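Local coordinates for uncharacterized protein (Bacteroides ovatus, PDB 4IRT), which is of unknown function but is a putative neuraminidase with a BNR-repeat-like beta-propeller fold, at residues Ile75-Ile80 against Thr125-Tyr130; Tyr85-Phe90 against Leu97-Ser102; Tyr328-Glu333 against Ser340-Thr345. All coordinates share one frame; numbering follows the deposited sequence.

Contact 1: residues Ile75-Ile80 against Thr125-Tyr130; sequences IISMMI and TYPEFY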
loop_
_atom_site.group_PDB
_atom_site.type_symbol
_atom_site.label_atom_id
_atom_site.label_comp_id
_atom_site.label_asym_id
_atom_site.label_seq_id
_atom_site.Cartn_x
_atom_site.Cartn_y
_atom_site.Cartn_z
ATOM N N ILE A 75 1.287 11.436 2.607
ATOM C CA ILE A 75 2.396 10.480 2.613
ATOM C C ILE A 75 3.394 10.639 1.470
ATOM O O ILE A 75 3.132 11.321 0.472
ATOM C CB ILE A 75 1.853 9.039 2.611
ATOM C CG1 ILE A 75 1.040 8.767 1.328
ATOM C CG2 ILE A 75 1.005 8.823 3.849
ATOM C CD1 ILE A 75 1.792 7.965 0.317
ATOM N N ILE A 76 4.514 9.963 1.632
ATOM C CA ILE A 76 5.556 9.829 0.626
ATOM C C ILE A 76 5.478 8.402 0.056
ATOM O O ILE A 76 5.528 7.398 0.812
ATOM C CB ILE A 76 6.953 9.958 1.262
ATOM C CG1 ILE A 76 7.145 11.298 1.980
ATOM C CG2 ILE A 76 8.055 9.733 0.212
ATOM C CD1 ILE A 76 8.093 11.186 3.169
ATOM N N SER A 77 5.414 8.302 -1.261
ATOM C CA SER A 77 5.620 7.042 -1.959
ATOM C C SER A 77 6.822 7.167 -2.897
ATOM O O SER A 77 6.955 8.162 -3.644
ATOM C CB SER A 77 4.385 6.674 -2.792
ATOM O OG SER A 77 3.302 6.185 -2.008
HETATM N N MSE A 78 7.664 6.135 -2.890
HETATM C CA MSE A 78 8.862 6.068 -3.727
HETATM C C MSE A 78 8.965 4.764 -4.487
HETATM O O MSE A 78 8.274 3.764 -4.180
HETATM C CB MSE A 78 10.103 6.268 -2.861
HETATM C CG MSE A 78 10.598 4.981 -2.250
HETATM SE SE MSE A 78 11.930 5.125 -0.823
HETATM C CE MSE A 78 13.240 6.163 -1.739
HETATM N N MSE A 79 9.840 4.760 -5.498
HETATM C CA MSE A 79 10.115 3.573 -6.311
HETATM C C MSE A 79 11.370 3.806 -7.104
HETATM O O MSE A 79 11.743 4.946 -7.347
HETATM C CB MSE A 79 8.948 3.321 -7.275
HETATM C CG MSE A 79 9.041 2.072 -8.150
HETATM SE SE MSE A 79 9.331 0.410 -7.168
HETATM C CE MSE A 79 7.912 0.517 -5.865
ATOM N N ILE A 80 12.035 2.728 -7.516
ATOM C CA ILE A 80 13.252 2.811 -8.318
ATOM C C ILE A 80 12.935 2.243 -9.696
ATOM O O ILE A 80 12.307 1.181 -9.813
ATOM C CB ILE A 80 14.410 1.996 -7.725
ATOM C CG1 ILE A 80 14.540 2.192 -6.197
ATOM C CG2 ILE A 80 15.726 2.337 -8.451
ATOM C CD1 ILE A 80 15.011 3.540 -5.748
ATOM N N THR A 125 -4.390 12.929 -4.569
ATOM C CA THR A 125 -4.290 12.303 -3.254
ATOM C C THR A 125 -3.784 10.872 -3.493
ATOM O O THR A 125 -4.066 10.301 -4.530
ATOM C CB THR A 125 -5.645 12.262 -2.498
ATOM O OG1 THR A 125 -6.305 13.545 -2.556
ATOM C CG2 THR A 125 -5.474 11.907 -0.988
ATOM N N TYR A 126 -3.059 10.313 -2.524
ATOM C CA TYR A 126 -2.652 8.897 -2.514
ATOM C C TYR A 126 -1.773 8.500 -3.715
ATOM O O TYR A 126 -2.139 7.632 -4.505
ATOM C CB TYR A 126 -3.872 7.966 -2.431
ATOM C CG TYR A 126 -4.807 8.292 -1.288
ATOM C CD1 TYR A 126 -4.330 8.411 0.019
ATOM C CD2 TYR A 126 -6.158 8.499 -1.514
ATOM C CE1 TYR A 126 -5.178 8.725 1.068
ATOM C CE2 TYR A 126 -7.020 8.799 -0.471
ATOM C CZ TYR A 126 -6.529 8.905 0.813
ATOM O OH TYR A 126 -7.397 9.207 1.830
ATOM N N PRO A 127 -0.583 9.122 -3.836
ATOM C CA PRO A 127 0.367 8.673 -4.846
ATOM C C PRO A 127 0.880 7.252 -4.568
ATOM O O PRO A 127 1.221 6.946 -3.421
ATOM C CB PRO A 127 1.517 9.685 -4.717
ATOM C CG PRO A 127 1.468 10.088 -3.238
ATOM C CD PRO A 127 -0.002 10.138 -2.922
ATOM N N GLU A 128 0.899 6.411 -5.603
ATOM C CA GLU A 128 1.405 5.037 -5.519
ATOM C C GLU A 128 2.200 4.693 -6.765
ATOM O O GLU A 128 1.731 4.963 -7.870
ATOM C CB GLU A 128 0.267 4.007 -5.443
ATOM C CG GLU A 128 -0.814 4.210 -4.401
ATOM C CD GLU A 128 -2.092 3.400 -4.721
ATOM O OE1 GLU A 128 -2.023 2.330 -5.345
ATOM O OE2 GLU A 128 -3.201 3.856 -4.397
ATOM N N PHE A 129 3.368 4.055 -6.576
ATOM C CA PHE A 129 4.210 3.569 -7.650
ATOM C C PHE A 129 4.230 2.031 -7.644
ATOM O O PHE A 129 4.199 1.413 -6.583
ATOM C CB PHE A 129 5.650 4.034 -7.480
ATOM C CG PHE A 129 5.870 5.505 -7.731
ATOM C CD1 PHE A 129 5.996 5.998 -9.019
ATOM C CD2 PHE A 129 6.022 6.384 -6.666
ATOM C CE1 PHE A 129 6.198 7.347 -9.239
ATOM C CE2 PHE A 129 6.243 7.720 -6.885
ATOM C CZ PHE A 129 6.352 8.200 -8.179
ATOM N N TYR A 130 4.365 1.438 -8.834
ATOM C CA TYR A 130 4.561 0.000 -9.011
ATOM C C TYR A 130 5.521 -0.197 -10.158
ATOM O O TYR A 130 5.431 0.494 -11.190
ATOM C CB TYR A 130 3.232 -0.717 -9.306
ATOM C CG TYR A 130 2.161 -0.400 -8.295
ATOM C CD1 TYR A 130 2.049 -1.133 -7.121
ATOM C CD2 TYR A 130 1.290 0.689 -8.482
ATOM C CE1 TYR A 130 1.097 -0.828 -6.172
ATOM C CE2 TYR A 130 0.349 1.013 -7.527
ATOM C CZ TYR A 130 0.256 0.258 -6.375
ATOM O OH TYR A 130 -0.666 0.568 -5.425
#

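Contact 2: residues Tyr85-Phe90 against Leu97-Ser102; sequences YIHVSF and LNYCRS. With EDO (1,2-ethanediol), chain L.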
loop_
_atom_site.group_PDB
_atom_site.type_symbol
_atom_site.label_atom_id
_atom_site.label_comp_id
_atom_site.label_asym_id
_atom_site.label_seq_id
_atom_site.Cartn_x
_atom_site.Cartn_y
_atom_site.Cartn_z
ATOM N N TYR A 85 17.034 5.172 -10.967
ATOM C CA TYR A 85 16.596 6.502 -10.517
ATOM C C TYR A 85 15.492 6.334 -9.474
ATOM O O TYR A 85 14.600 5.508 -9.634
ATOM C CB TYR A 85 16.068 7.375 -11.669
ATOM C CG TYR A 85 17.135 7.854 -12.594
ATOM C CD1 TYR A 85 17.526 7.098 -13.685
ATOM C CD2 TYR A 85 17.752 9.072 -12.386
ATOM C CE1 TYR A 85 18.529 7.531 -14.540
ATOM C CE2 TYR A 85 18.759 9.518 -13.221
ATOM C CZ TYR A 85 19.147 8.747 -14.298
ATOM O OH TYR A 85 20.160 9.196 -15.128
ATOM N N ILE A 86 15.593 7.089 -8.388
ATOM C CA ILE A 86 14.499 7.175 -7.442
ATOM C C ILE A 86 13.429 8.101 -8.036
ATOM O O ILE A 86 13.752 9.195 -8.512
ATOM C CB ILE A 86 14.913 7.765 -6.076
ATOM C CG1 ILE A 86 16.023 6.952 -5.411
ATOM C CG2 ILE A 86 13.692 7.859 -5.162
ATOM C CD1 ILE A 86 16.651 7.623 -4.203
ATOM N N HIS A 87 12.176 7.633 -8.041
ATOM C CA HIS A 87 11.022 8.461 -8.310
ATOM C C HIS A 87 10.263 8.612 -6.991
ATOM O O HIS A 87 10.039 7.622 -6.304
ATOM C CB HIS A 87 10.099 7.772 -9.298
ATOM C CG HIS A 87 10.699 7.574 -10.647
ATOM N ND1 HIS A 87 10.225 8.210 -11.775
ATOM C CD2 HIS A 87 11.756 6.828 -11.050
ATOM C CE1 HIS A 87 10.957 7.851 -12.816
ATOM N NE2 HIS A 87 11.874 6.994 -12.409
ATOM N N VAL A 88 9.860 9.830 -6.653
ATOM C CA VAL A 88 9.203 10.063 -5.385
ATOM C C VAL A 88 8.097 11.106 -5.528
ATOM O O VAL A 88 8.262 12.135 -6.180
ATOM C CB VAL A 88 10.220 10.457 -4.288
ATOM C CG1 VAL A 88 10.856 11.800 -4.594
ATOM C CG2 VAL A 88 9.570 10.451 -2.916
ATOM N N SER A 89 6.968 10.825 -4.895
ATOM C CA SER A 89 5.814 11.694 -4.923
ATOM C C SER A 89 5.281 11.773 -3.495
ATOM O O SER A 89 5.231 10.768 -2.786
ATOM C CB SER A 89 4.770 11.163 -5.933
ATOM O OG SER A 89 3.688 12.075 -6.106
ATOM N N PHE A 90 4.901 12.967 -3.064
ATOM C CA PHE A 90 4.686 13.210 -1.639
ATOM C C PHE A 90 3.755 14.366 -1.356
ATOM O O PHE A 90 3.566 15.228 -2.194
ATOM C CB PHE A 90 6.012 13.506 -0.957
ATOM C CG PHE A 90 6.842 14.542 -1.654
ATOM C CD1 PHE A 90 7.589 14.224 -2.760
ATOM C CD2 PHE A 90 6.877 15.850 -1.188
ATOM C CE1 PHE A 90 8.344 15.192 -3.409
ATOM C CE2 PHE A 90 7.640 16.835 -1.834
ATOM C CZ PHE A 90 8.380 16.496 -2.935
ATOM N N LEU A 97 0.220 18.006 -7.999
ATOM C CA LEU A 97 1.200 16.929 -7.929
ATOM C C LEU A 97 2.562 17.452 -7.509
ATOM O O LEU A 97 3.052 18.435 -8.070
ATOM C CB LEU A 97 1.308 16.251 -9.291
ATOM C CG LEU A 97 2.362 15.168 -9.442
ATOM C CD1 LEU A 97 1.926 13.926 -8.694
ATOM C CD2 LEU A 97 2.546 14.857 -10.935
ATOM N N ASN A 98 3.129 16.778 -6.518
ATOM C CA ASN A 98 4.525 16.896 -6.081
ATOM C C ASN A 98 5.255 15.621 -6.450
ATOM O O ASN A 98 4.956 14.557 -5.888
ATOM C CB ASN A 98 4.599 17.031 -4.566
ATOM C CG ASN A 98 3.875 18.274 -4.058
ATOM O OD1 ASN A 98 4.076 19.382 -4.578
ATOM N ND2 ASN A 98 3.026 18.097 -3.037
ATOM N N TYR A 99 6.206 15.752 -7.381
ATOM C CA TYR A 99 6.911 14.639 -7.998
ATOM C C TYR A 99 8.338 15.062 -8.376
ATOM O O TYR A 99 8.536 16.091 -9.060
ATOM C CB TYR A 99 6.152 14.167 -9.249
ATOM C CG TYR A 99 6.948 13.246 -10.121
ATOM C CD1 TYR A 99 7.477 12.058 -9.617
ATOM C CD2 TYR A 99 7.200 13.563 -11.450
ATOM C CE1 TYR A 99 8.216 11.203 -10.425
ATOM C CE2 TYR A 99 7.925 12.721 -12.264
ATOM C CZ TYR A 99 8.447 11.550 -11.753
ATOM O OH TYR A 99 9.167 10.713 -12.563
ATOM N N CYS A 100 9.309 14.278 -7.921
ATOM C CA CYS A 100 10.722 14.510 -8.179
ATOM C C CYS A 100 11.394 13.214 -8.534
ATOM O O CYS A 100 10.877 12.106 -8.226
ATOM C CB CYS A 100 11.415 14.988 -6.923
ATOM S SG CYS A 100 10.741 16.526 -6.349
ATOM N N ARG A 101 12.602 13.347 -9.090
ATOM C CA ARG A 101 13.428 12.187 -9.441
ATOM C C ARG A 101 14.851 12.465 -9.025
ATOM O O ARG A 101 15.275 13.616 -8.991
ATOM C CB ARG A 101 13.448 11.936 -10.950
ATOM C CG ARG A 101 12.260 11.190 -11.533
ATOM C CD ARG A 101 12.552 10.748 -12.965
ATOM N NE ARG A 101 12.840 11.854 -13.891
ATOM C CZ ARG A 101 11.990 12.380 -14.783
ATOM N NH1 ARG A 101 10.742 11.949 -14.905
ATOM N NH2 ARG A 101 12.403 13.366 -15.567
ATOM N N SER A 102 15.590 11.395 -8.719
ATOM C CA SER A 102 17.040 11.442 -8.508
ATOM C C SER A 102 17.708 12.218 -9.608
ATOM O O SER A 102 17.340 12.078 -10.785
ATOM C CB SER A 102 17.636 10.027 -8.569
ATOM O OG SER A 102 17.259 9.249 -7.484
HETATM C C1 EDO L . 0.366 20.311 0.537
HETATM O O1 EDO L . 0.497 21.619 1.163
HETATM C C2 EDO L . 0.772 20.333 -0.936
HETATM O O2 EDO L . 2.204 20.277 -1.103
#

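Contact 3: residues Tyr328-Glu333 against Ser340-Thr345; sequences YIFRDE and SMAHAT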
loop_
_atom_site.group_PDB
_atom_site.type_symbol
_atom_site.label_atom_id
_atom_site.label_comp_id
_atom_site.label_asym_id
_atom_site.label_seq_id
_atom_site.Cartn_x
_atom_site.Cartn_y
_atom_site.Cartn_z
ATOM N N TYR A 328 1.126 -12.654 7.245
ATOM C CA TYR A 328 0.095 -11.618 7.354
ATOM C C TYR A 328 0.461 -10.680 8.500
ATOM O O TYR A 328 0.473 -11.068 9.674
ATOM C CB TYR A 328 -1.226 -12.322 7.613
ATOM C CG TYR A 328 -2.502 -11.516 7.455
ATOM C CD1 TYR A 328 -2.880 -10.582 8.412
ATOM C CD2 TYR A 328 -3.374 -11.753 6.378
ATOM C CE1 TYR A 328 -4.041 -9.876 8.293
ATOM C CE2 TYR A 328 -4.546 -11.042 6.251
ATOM C CZ TYR A 328 -4.864 -10.100 7.205
ATOM O OH TYR A 328 -6.060 -9.428 7.092
ATOM N N ILE A 329 0.786 -9.434 8.148
ATOM C CA ILE A 329 1.330 -8.462 9.078
ATOM C C ILE A 329 0.242 -7.467 9.522
ATOM O O ILE A 329 -0.520 -6.940 8.683
ATOM C CB ILE A 329 2.515 -7.706 8.466
ATOM C CG1 ILE A 329 3.550 -8.671 7.882
ATOM C CG2 ILE A 329 3.164 -6.819 9.514
ATOM C CD1 ILE A 329 4.179 -9.604 8.906
ATOM N N PHE A 330 0.115 -7.294 10.835
ATOM C CA PHE A 330 -0.901 -6.458 11.411
ATOM C C PHE A 330 -0.460 -5.811 12.735
ATOM O O PHE A 330 0.684 -5.930 13.138
ATOM C CB PHE A 330 -2.189 -7.250 11.578
ATOM C CG PHE A 330 -2.156 -8.300 12.644
ATOM C CD1 PHE A 330 -1.580 -9.547 12.408
ATOM C CD2 PHE A 330 -2.786 -8.085 13.875
ATOM C CE1 PHE A 330 -1.634 -10.545 13.367
ATOM C CE2 PHE A 330 -2.804 -9.071 14.841
ATOM C CZ PHE A 330 -2.207 -10.299 14.596
ATOM N N ARG A 331 -1.376 -5.073 13.340
ATOM C CA ARG A 331 -1.134 -4.447 14.647
ATOM C C ARG A 331 -2.482 -4.346 15.317
ATOM O O ARG A 331 -3.446 -3.864 14.712
ATOM C CB ARG A 331 -0.465 -3.092 14.431
ATOM C CG ARG A 331 -0.333 -2.172 15.651
ATOM C CD ARG A 331 -1.575 -1.340 15.907
ATOM N NE ARG A 331 -1.783 -0.383 14.838
ATOM C CZ ARG A 331 -2.893 0.316 14.628
ATOM N NH1 ARG A 331 -3.981 0.173 15.389
ATOM N NH2 ARG A 331 -2.899 1.192 13.646
ATOM N N ASP A 332 -2.548 -4.733 16.588
ATOM C CA ASP A 332 -3.834 -4.855 17.288
ATOM C C ASP A 332 -3.693 -4.390 18.734
ATOM O O ASP A 332 -2.817 -4.861 19.461
ATOM C CB ASP A 332 -4.287 -6.326 17.201
ATOM C CG ASP A 332 -5.765 -6.562 17.595
ATOM O OD1 ASP A 332 -6.358 -5.812 18.409
ATOM O OD2 ASP A 332 -6.303 -7.592 17.103
ATOM N N GLU A 333 -4.569 -3.480 19.156
ATOM C CA GLU A 333 -4.658 -3.100 20.579
ATOM C C GLU A 333 -4.787 -4.299 21.521
ATOM O O GLU A 333 -4.261 -4.272 22.650
ATOM C CB GLU A 333 -5.837 -2.170 20.842
ATOM C CG GLU A 333 -5.543 -0.717 20.521
ATOM C CD GLU A 333 -6.587 0.250 21.085
ATOM O OE1 GLU A 333 -7.444 -0.166 21.906
ATOM O OE2 GLU A 333 -6.543 1.430 20.682
ATOM N N SER A 340 2.640 -7.354 14.688
ATOM C CA SER A 340 2.294 -8.764 14.831
ATOM C C SER A 340 2.256 -9.445 13.485
ATOM O O SER A 340 2.134 -8.769 12.446
ATOM C CB SER A 340 0.967 -8.915 15.562
ATOM O OG SER A 340 1.003 -8.380 16.893
HETATM N N MSE A 341 2.380 -10.781 13.499
HETATM C CA MSE A 341 2.335 -11.585 12.286
HETATM C C MSE A 341 1.488 -12.806 12.494
HETATM O O MSE A 341 1.583 -13.470 13.526
HETATM C CB MSE A 341 3.723 -12.019 11.805
HETATM C CG MSE A 341 3.696 -12.896 10.551
HETATM SE SE MSE A 341 5.574 -13.026 9.910
HETATM C CE MSE A 341 5.869 -14.517 11.080
ATOM N N ALA A 342 0.666 -13.122 11.497
ATOM C CA ALA A 342 -0.034 -14.388 11.438
ATOM C C ALA A 342 0.469 -15.184 10.233
ATOM O O ALA A 342 0.711 -14.620 9.162
ATOM C CB ALA A 342 -1.541 -14.170 11.367
ATOM N N HIS A 343 0.669 -16.479 10.440
ATOM C CA HIS A 343 1.285 -17.346 9.470
ATOM C C HIS A 343 0.403 -18.557 9.206
ATOM O O HIS A 343 -0.112 -19.165 10.155
ATOM C CB HIS A 343 2.632 -17.852 9.984
ATOM C CG HIS A 343 3.278 -18.814 9.052
ATOM N ND1 HIS A 343 3.459 -20.141 9.359
ATOM C CD2 HIS A 343 3.737 -18.657 7.789
ATOM C CE1 HIS A 343 4.028 -20.759 8.338
ATOM N NE2 HIS A 343 4.207 -19.877 7.373
ATOM N N ALA A 344 0.204 -18.888 7.932
ATOM C CA ALA A 344 -0.494 -20.135 7.527
ATOM C C ALA A 344 0.417 -20.865 6.560
ATOM O O ALA A 344 0.841 -20.293 5.560
ATOM C CB ALA A 344 -1.811 -19.811 6.820
ATOM N N THR A 345 0.720 -22.123 6.835
ATOM C CA THR A 345 1.493 -22.915 5.886
ATOM C C THR A 345 0.745 -23.083 4.551
ATOM O O THR A 345 1.349 -23.063 3.466
ATOM C CB THR A 345 1.808 -24.281 6.501
ATOM O OG1 THR A 345 2.638 -24.060 7.637
ATOM C CG2 THR A 345 2.553 -25.174 5.527
HETATM O O HOH W 1 -0.344 -6.063 17.613
#

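Contact 1: residues Ile75-Ile80 against Thr125-Tyr130
Ile75 meets Pro127 through the end of its longer branch. CG1 sits between the backbone N and the carbonyl carbon (chi1 62°), and from there CD1 comes within 4.2 Å of Pro127 CG, the two side chains passing alongside with opposed directions. At Ser77 the contact turns polar: OG donates to Pro127 O at 2.6 Å, from a position tilted 33° from the carbonyl plane. The same hydroxyl oxygen is also bonded to the backbone N of Asn25, so both needs of this buried group are met. An alanine in place of Ser77 would probably leave Pro127 O and Asn25 N without this shared partner. Such a contact illustrates how a beta-propeller joins its blades: strands 76-80 and 124-131 are the first of successive sheets, and the axes of the segments 76-80 and 125-130 come within 6.2 Å of each other, nearly parallel, without forming a ladder. The carbonyl of Ser77 is used as well, its O lying in the plane of the Phe129 ring at the edge, 3.3 Å from CE2. Last comes Met79, a selenomethionine, whose CB rests against Phe129 CB at 3.4 Å while two turns in its chain bring CE to 3.9 Å from Phe129 O.

Contact 2: residues Tyr85-Phe90 against Leu97-Ser102
The hairpin of strands 86-90 and 99-101, the outer part of a propeller blade, pairs Val88 with Cys100 at a hydrogen-bonded site, flanked by the non-hydrogen-bonded pairs His87-Arg101 and Ser89-Tyr99. Cys100 N reaches Val88 O at 3.0 Å, and Val88 N answers to Cys100 O. Nearer the turn, Asn98 O takes two donors from opposite faces of its plane, Ser89 OG and Phe90 N, while Asn98 ND2 bonds to Phe90 O at 3.0 Å and to a 1,2-ethanediol molecule. Asn98 CB stands over the centre of the Phe90 ring, and Cys100 SG approaches the ring edge, 4.0 Å from CE1. Beyond the bridges, Ser102 OG accepts from Ile86 N at 2.9 Å and is bonded in turn to Ser107 O. Tyr99 CG lies anti to the backbone N (chi1 167°), which carries the ring alongside His87, where ND1 is hydrogen-bonded to Tyr99 OH at 2.8 Å. Arg101 CG covers one imidazole face, 3.9 Å from the His87 centroid, and Arg101 NH1 donates to the same Tyr99 OH, as does Trp163 NE1. With NE2 bonded to Asp81, both nitrogens are engaged, and the flip state and rotation of the buried His87 ring are probably fixed.

Contact 3: residues Tyr328-Glu333 against Ser340-Thr345
Phe330 and Ser340 make the main fit of this hairpin, a flat ring against a small bump. In Phe330, CG lies between the backbone N and the carbonyl carbon (chi1 71°), a torsion that folds the ring across toward the opposite strand. Ser340 CB then sits over one face of that ring, offset toward its rim, 3.6 Å from CZ and close to the ring normal (16° off). The ring edge faces the next residue on the same side of the sheet: CE1 comes to 4.1 Å from Ala342 CB, and the backbone N of Ala342 lies at the edge in the ring plane. The Ala342 methyl sits between the Phe330 ring and the base of Tyr328, whose CB is 4.2 Å from Ala342 CB. The rest of Tyr328 leads away, its hydroxyl bonding to the carbonyl of Arg281 in the neighbouring blade. Tyr280, from that same neighbour, also meets the Phe330 ring, while Ile354 of strand 353-356 touches it from within the blade.

On the reverse face, Ile329 and Met341, a selenomethionine, meet at a slant, with Ile329 CD1 settled 3.7 Å from Met341 CG and nearly as close to CB and SE. Past the last bridge a water links the two segments: it accepts from Asp332 N at 2.8 Å and donates to Ser340 OG, which is also bonded to Asp356. Four backbone bonds set the register, two at Tyr328-Ala342 and two at Phe330-Ser340; that from Phe330 N to Ser340 O is 3.0 Å long. This is the antiparallel pairing of the second and third strands of a four-stranded propeller blade, with one face turned to the adjoining blade.

In the fold
Contacts 1 and 2 show the two joints of a propeller side by side, between blades and within one. Their centres are 8 Å apart, and 85-90 against 97-102 is nested inside the chain loop that contact 1 closes. Strands 76-80 and 86-90 are neighbours in one sheet, with Met79 O 2.8 Å from His87 N, a probable hydrogen bond; Pro127 CB also packs on Ser89 OG at 3.5 Å. Contact 3 repeats the within-blade joint on the opposite side of the chain's centre from contact 2, their centres about 32 Å apart. Contact 1 lies closer in, its centre about 9 Å from that of the chain, against about 17 Å for contact 2 and about 16 Å for contact 3. The ethanediol at contact 2 probably comes from the crystallisation liquor.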